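Local structure of Sensory/regulatory protein rpfC (Xanthomonas campestris pv. campestris, 3M6M) at residues S97-T101 against P102-R106; A124-L127 against D128-D132. The protein probably serves as the phosphate-accepting receiver domain of a hybrid sensor histidine kinase in two-component signalling. All blocks are in the same frame, centred on the assembly; numbering follows the deposited sequence.

Contact 1 (S97-T101 against P102-R106)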
ATOM      1  N   SER D  97     -21.613 -31.889  -7.690  1.00 55.60           N
ATOM      2  CA  SER D  97     -22.842 -31.087  -7.742  1.00 56.79           C
ATOM      3  C   SER D  97     -23.446 -31.022  -9.141  1.00 58.44           C
ATOM      4  O   SER D  97     -22.771 -31.297 -10.137  1.00 59.02           O
ATOM      5  CB  SER D  97     -22.609 -29.668  -7.210  1.00 56.77           C
ATOM      6  OG  SER D  97     -21.584 -29.013  -7.928  1.00 57.43           O
ATOM      7  N   ALA D  98     -24.729 -30.667  -9.198  1.00 59.72           N
ATOM      8  CA  ALA D  98     -25.393 -30.332 -10.454  1.00 61.68           C
ATOM      9  C   ALA D  98     -25.054 -28.889 -10.832  1.00 62.84           C
ATOM     10  O   ALA D  98     -25.284 -28.461 -11.965  1.00 64.39           O
ATOM     11  CB  ALA D  98     -26.891 -30.519 -10.329  1.00 62.51           C
ATOM     12  N   ASP D  99     -24.515 -28.154  -9.861  1.00 62.49           N
ATOM     13  CA  ASP D  99     -23.965 -26.818 -10.072  1.00 63.69           C
ATOM     14  C   ASP D  99     -22.579 -26.949 -10.696  1.00 63.70           C
ATOM     15  O   ASP D  99     -21.657 -27.488 -10.079  1.00 62.30           O
ATOM     16  CB  ASP D  99     -23.877 -26.068  -8.736  1.00 63.16           C
ATOM     17  CG  ASP D  99     -23.528 -24.590  -8.897  1.00 64.49           C
ATOM     18  OD1 ASP D  99     -23.412 -23.901  -7.863  1.00 64.14           O
ATOM     19  OD2 ASP D  99     -23.372 -24.109 -10.040  1.00 65.87           O
ATOM     20  N   VAL D 100     -22.446 -26.456 -11.923  1.00 65.70           N
ATOM     21  CA  VAL D 100     -21.195 -26.553 -12.671  1.00 66.38           C
ATOM     22  C   VAL D 100     -20.718 -25.158 -13.114  1.00 68.29           C
ATOM     23  O   VAL D 100     -19.888 -25.018 -14.018  1.00 69.50           O
ATOM     24  CB  VAL D 100     -21.332 -27.566 -13.860  1.00 67.14           C
ATOM     25  CG1 VAL D 100     -22.138 -26.975 -15.023  1.00 69.23           C
ATOM     26  CG2 VAL D 100     -19.963 -28.076 -14.317  1.00 67.42           C
ATOM     27  N   THR D 101     -21.247 -24.130 -12.451  1.00 68.98           N
ATOM     28  CA  THR D 101     -20.878 -22.739 -12.717  1.00 71.16           C
ATOM     29  C   THR D 101     -19.431 -22.501 -12.283  1.00 70.60           C
ATOM     30  O   THR D 101     -19.042 -22.931 -11.193  1.00 68.68           O
ATOM     31  CB  THR D 101     -21.822 -21.757 -11.973  1.00 72.06           C
ATOM     32  OG1 THR D 101     -23.184 -22.151 -12.174  1.00 72.36           O
ATOM     33  CG2 THR D 101     -21.646 -20.323 -12.477  1.00 75.07           C
ATOM     34  N   PRO D 102     -18.625 -21.829 -13.139  1.00 72.56           N
ATOM     35  CA  PRO D 102     -17.239 -21.480 -12.808  1.00 72.52           C
ATOM     36  C   PRO D 102     -17.138 -20.752 -11.472  1.00 71.89           C
ATOM     37  O   PRO D 102     -16.121 -20.851 -10.784  1.00 70.83           O
ATOM     38  CB  PRO D 102     -16.835 -20.537 -13.944  1.00 75.45           C
ATOM     39  CG  PRO D 102     -17.665 -20.962 -15.089  1.00 76.60           C
ATOM     40  CD  PRO D 102     -18.979 -21.404 -14.509  1.00 75.17           C
ATOM     41  N   GLU D 103     -18.200 -20.029 -11.126  1.00 72.79           N
ATOM     42  CA  GLU D 103     -18.332 -19.345  -9.850  1.00 72.61           C
ATOM     43  C   GLU D 103     -18.153 -20.338  -8.696  1.00 69.84           C
ATOM     44  O   GLU D 103     -17.382 -20.086  -7.765  1.00 69.16           O
ATOM     45  CB  GLU D 103     -19.709 -18.679  -9.781  1.00 74.23           C
ATOM     46  CG  GLU D 103     -19.780 -17.392  -8.974  1.00 76.08           C
ATOM     47  CD  GLU D 103     -18.936 -16.261  -9.542  1.00 79.04           C
ATOM     48  OE1 GLU D 103     -18.252 -15.586  -8.747  1.00 79.20           O
ATOM     49  OE2 GLU D 103     -18.958 -16.042 -10.773  1.00 81.21           O
ATOM     50  N   ALA D 104     -18.844 -21.475  -8.787  1.00 68.35           N
ATOM     51  CA  ALA D 104     -18.766 -22.530  -7.776  1.00 65.93           C
ATOM     52  C   ALA D 104     -17.484 -23.362  -7.870  1.00 64.79           C
ATOM     53  O   ALA D 104     -16.973 -23.835  -6.850  1.00 63.33           O
ATOM     54  CB  ALA D 104     -19.993 -23.431  -7.852  1.00 65.22           C
ATOM     55  N   ILE D 105     -16.971 -23.544  -9.089  1.00 65.61           N
ATOM     56  CA  ILE D 105     -15.736 -24.305  -9.308  1.00 65.08           C
ATOM     57  C   ILE D 105     -14.521 -23.551  -8.761  1.00 65.44           C
ATOM     58  O   ILE D 105     -13.637 -24.154  -8.147  1.00 64.46           O
ATOM     59  CB  ILE D 105     -15.515 -24.665 -10.805  1.00 66.37           C
ATOM     60  CG1 ILE D 105     -16.763 -25.330 -11.396  1.00 66.38           C
ATOM     61  CG2 ILE D 105     -14.308 -25.592 -10.963  1.00 65.99           C
ATOM     62  CD1 ILE D 105     -16.793 -25.363 -12.918  1.00 68.27           C
ATOM     63  N   ARG D 106     -14.493 -22.235  -8.978  1.00 67.09           N
ATOM     64  CA  ARG D 106     -13.427 -21.371  -8.469  1.00 67.86           C
ATOM     65  C   ARG D 106     -13.344 -21.431  -6.944  1.00 66.36           C
ATOM     66  O   ARG D 106     -12.260 -21.611  -6.387  1.00 65.86           O
ATOM     67  CB  ARG D 106     -13.631 -19.927  -8.942  1.00 70.31           C
ATOM     68  CG  ARG D 106     -12.545 -18.947  -8.509  1.00 71.59           C
ATOM     69  CD  ARG D 106     -12.823 -17.550  -9.050  1.00 74.46           C
ATOM     70  NE  ARG D 106     -11.917 -16.549  -8.490  1.00 75.81           N
ATOM     71  CZ  ARG D 106     -12.178 -15.806  -7.416  1.00 76.01           C
ATOM     72  NH1 ARG D 106     -13.328 -15.938  -6.765  1.00 74.90           N
ATOM     73  NH2 ARG D 106     -11.284 -14.925  -6.990  1.00 77.50           N
TER
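Thr101 O receives Ile105 N at 3.0 Å. This opens helix 102-110 of a CheY-like receiver domain, directly after the loop that leaves strand 93-97. A second bond to the same oxygen, from Ala104 N to Thr101 O at 2.8 Å, is weak because its N-H points poorly. Ile105 folds back against this turn: CG1 lies 3.3 Å from Thr101 O, and with CG1 anti to the carbonyl carbon (chi1 -51°) the chain carries CD1 within 3.3 Å of Val100 O. The Ala104 methyl is turned to the loop, where CB meets Asp99 OD1 at 3.5 Å. Thr101 CG2 leans on Glu103 CB at 3.7 Å, its side chain standing about at a right angle to the Pro102 ring. The Glu103 carboxylate itself leads away from the loop, and its OE1 forms a salt bridge outside these segments, with a basic side chain on the chain of another protein.

Thr101 holds the N-cap position, yet its side chain caps nothing; the hydroxyl is given instead to the loop, OG1 donating to Asp99 OD2 at 2.9 Å, nearly in line with the C-O bond. The backbone N of Thr101 reaches the same OD2 from 38° above the carboxylate plane, closing an Asx turn. Two donors on one oxygen hold the carboxylate against rotation. Asp99 also touches His67, a ligand of the bound magnesium, while Leu66 touches both Ala104 and Ser97. Ser97, at the strand end where receivers usually carry a serine or threonine, bonds through its backbone to Lys119 and within the loop through its hydroxyl: OG donates to Asp99 O at 2.6 Å, in the carbonyl plane on a lone pair.

Contact 2 (A124-L127 against D128-D132)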
ATOM      1  N   ALA D 124     -16.902 -43.586 -15.236  1.00 86.98           N
ATOM      2  CA  ALA D 124     -15.575 -43.587 -15.851  1.00 88.78           C
ATOM      3  C   ALA D 124     -14.724 -42.401 -15.391  1.00 87.29           C
ATOM      4  O   ALA D 124     -13.548 -42.571 -15.071  1.00 87.91           O
ATOM      5  CB  ALA D 124     -15.692 -43.608 -17.371  1.00 90.96           C
ATOM      6  N   LYS D 125     -15.325 -41.211 -15.358  1.00 85.68           N
ATOM      7  CA  LYS D 125     -14.628 -39.990 -14.935  1.00 84.46           C
ATOM      8  C   LYS D 125     -14.352 -39.930 -13.436  1.00 82.67           C
ATOM      9  O   LYS D 125     -13.370 -39.321 -13.012  1.00 82.23           O
ATOM     10  CB  LYS D 125     -15.385 -38.732 -15.386  1.00 83.59           C
ATOM     11  CG  LYS D 125     -14.655 -37.893 -16.438  1.00 85.14           C
ATOM     12  CD  LYS D 125     -14.572 -38.592 -17.794  1.00 88.07           C
ATOM     13  CE  LYS D 125     -13.670 -37.832 -18.755  1.00 89.65           C
ATOM     14  NZ  LYS D 125     -13.505 -38.557 -20.044  1.00 92.50           N
ATOM     15  N   LEU D 126     -15.218 -40.556 -12.642  1.00 81.94           N
ATOM     16  CA  LEU D 126     -15.035 -40.604 -11.195  1.00 80.59           C
ATOM     17  C   LEU D 126     -13.892 -41.546 -10.817  1.00 82.07           C
ATOM     18  O   LEU D 126     -12.993 -41.162 -10.069  1.00 81.44           O
ATOM     19  CB  LEU D 126     -16.336 -41.012 -10.488  1.00 79.68           C
ATOM     20  CG  LEU D 126     -16.387 -40.993  -8.954  1.00 78.18           C
ATOM     21  CD1 LEU D 126     -16.247 -39.582  -8.397  1.00 76.41           C
ATOM     22  CD2 LEU D 126     -17.673 -41.630  -8.452  1.00 78.02           C
ATOM     23  N   LEU D 127     -13.925 -42.766 -11.353  1.00 84.32           N
ATOM     24  CA  LEU D 127     -12.931 -43.795 -11.029  1.00 86.34           C
ATOM     25  C   LEU D 127     -11.522 -43.466 -11.524  1.00 87.72           C
ATOM     26  O   LEU D 127     -10.537 -43.831 -10.879  1.00 88.54           O
ATOM     27  CB  LEU D 127     -13.377 -45.165 -11.555  1.00 88.65           C
ATOM     28  CG  LEU D 127     -14.561 -45.843 -10.853  1.00 88.15           C
ATOM     29  CD1 LEU D 127     -15.158 -46.933 -11.733  1.00 90.53           C
ATOM     30  CD2 LEU D 127     -14.167 -46.403  -9.488  1.00 87.95           C
ATOM     31  N   ASP D 128     -11.433 -42.780 -12.663  1.00 88.30           N
ATOM     32  CA  ASP D 128     -10.145 -42.357 -13.222  1.00 89.88           C
ATOM     33  C   ASP D 128      -9.502 -41.236 -12.407  1.00 88.18           C
ATOM     34  O   ASP D 128      -8.279 -41.202 -12.247  1.00 89.34           O
ATOM     35  CB  ASP D 128     -10.299 -41.929 -14.685  1.00 91.14           C
ATOM     36  CG  ASP D 128     -10.402 -43.111 -15.637  1.00 94.04           C
ATOM     37  OD1 ASP D 128     -10.993 -44.147 -15.263  1.00 94.39           O
ATOM     38  OD2 ASP D 128      -9.891 -42.999 -16.771  1.00 96.31           O
ATOM     39  N   THR D 129     -10.329 -40.325 -11.901  1.00 85.74           N
ATOM     40  CA  THR D 129      -9.858 -39.231 -11.050  1.00 84.18           C
ATOM     41  C   THR D 129      -9.475 -39.723  -9.656  1.00 83.57           C
ATOM     42  O   THR D 129      -8.568 -39.173  -9.029  1.00 83.28           O
ATOM     43  CB  THR D 129     -10.895 -38.095 -10.936  1.00 82.08           C
ATOM     44  OG1 THR D 129     -12.203 -38.654 -10.773  1.00 81.53           O
ATOM     45  CG2 THR D 129     -10.875 -37.220 -12.183  1.00 82.94           C
ATOM     46  N   LEU D 130     -10.167 -40.760  -9.180  1.00 83.66           N
ATOM     47  CA  LEU D 130      -9.844 -41.389  -7.897  1.00 83.70           C
ATOM     48  C   LEU D 130      -8.531 -42.167  -7.978  1.00 86.31           C
ATOM     49  O   LEU D 130      -7.768 -42.204  -7.010  1.00 86.44           O
ATOM     50  CB  LEU D 130     -10.978 -42.307  -7.422  1.00 83.44           C
ATOM     51  CG  LEU D 130     -12.332 -41.692  -7.037  1.00 81.16           C
ATOM     52  CD1 LEU D 130     -13.361 -42.783  -6.779  1.00 81.67           C
ATOM     53  CD2 LEU D 130     -12.229 -40.750  -5.840  1.00 79.15           C
ATOM     54  N   ALA D 131      -8.277 -42.775  -9.137  1.00 88.66           N
ATOM     55  CA  ALA D 131      -7.035 -43.508  -9.394  1.00 91.72           C
ATOM     56  C   ALA D 131      -5.821 -42.579  -9.469  1.00 92.08           C
ATOM     57  O   ALA D 131      -4.707 -42.977  -9.124  1.00 93.93           O
ATOM     58  CB  ALA D 131      -7.157 -44.332 -10.670  1.00 94.22           C
ATOM     59  N   ASP D 132      -6.050 -41.345  -9.920  1.00 90.62           N
ATOM     60  CA  ASP D 132      -5.007 -40.319  -9.992  1.00 90.98           C
ATOM     61  C   ASP D 132      -4.544 -39.843  -8.612  1.00 89.66           C
ATOM     62  O   ASP D 132      -3.425 -39.345  -8.469  1.00 90.64           O
ATOM     63  CB  ASP D 132      -5.488 -39.118 -10.818  1.00 89.87           C
ATOM     64  CG  ASP D 132      -5.373 -39.345 -12.322  1.00 92.32           C
ATOM     65  OD1 ASP D 132      -5.226 -40.508 -12.760  1.00 94.60           O
ATOM     66  OD2 ASP D 132      -5.434 -38.348 -13.073  1.00 92.23           O
TER
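Thr129 OG1 sits between two carbonyl oxygens of the preceding turn, 2.6 Å from Lys125 O and 2.7 Å from Leu126 O, so its single proton can serve either carbonyl. OG1 gets there by lying between the backbone N and the carbonyl carbon (chi1 42°), which tucks the hydroxyl against the helix backbone. Lys125 O takes, besides, a weak bond from Thr129 N at 3.4 Å, leaving the hydroxyl much the nearer neighbour of that carbonyl.

On the buried side Leu126 and Leu130 cross obliquely, Leu126 CG meeting Leu130 CD1 at 4.1 Å. Leu130 also lies over the backbone, its CG 3.1 Å from Leu126 O. This is the last helix of the receiver fold, 123-133, packed against strand 115-118: Leu126 packs on Leu117 of that strand and on Leu30 and Leu33 of helix 24-35, and Thr129 too rests on Leu117.

Asp128 lies on the exposed side. Its backbone N donates to Ala124 O at 3.2 Å. Its side chain, with CG anti to the carbonyl carbon (chi1 -78°), bends back along the helix and brings OD1 to 3.0 Å from the same Ala124 O; two acceptors this close would probably repel one another. Lys125 is of opposite charge but does not meet the carboxylate, NZ staying 6.6 Å from Asp128 OD2.

Overall arrangement
Contact 1 and contact 2 follow each other along the chain, with centres 19 Å apart and nearest atoms about 9 Å apart, and they do not touch. Both reach strand 115-118: Ser97 and Ile105 of contact 1 rest on Phe116, whereas Lys125, Leu126 and Thr129 of contact 2 rest on its neighbour Leu117, as fits the usual receiver fold, where these two helices cover different faces of the sheet. Contact 1 is the one near the metal: the Asp99 side chain is about 9 Å from the magnesium ion held by Asp22, Asp65 and His67. Its helix also meets another protein's chain, whereas no other chain of the assembly touches contact 2.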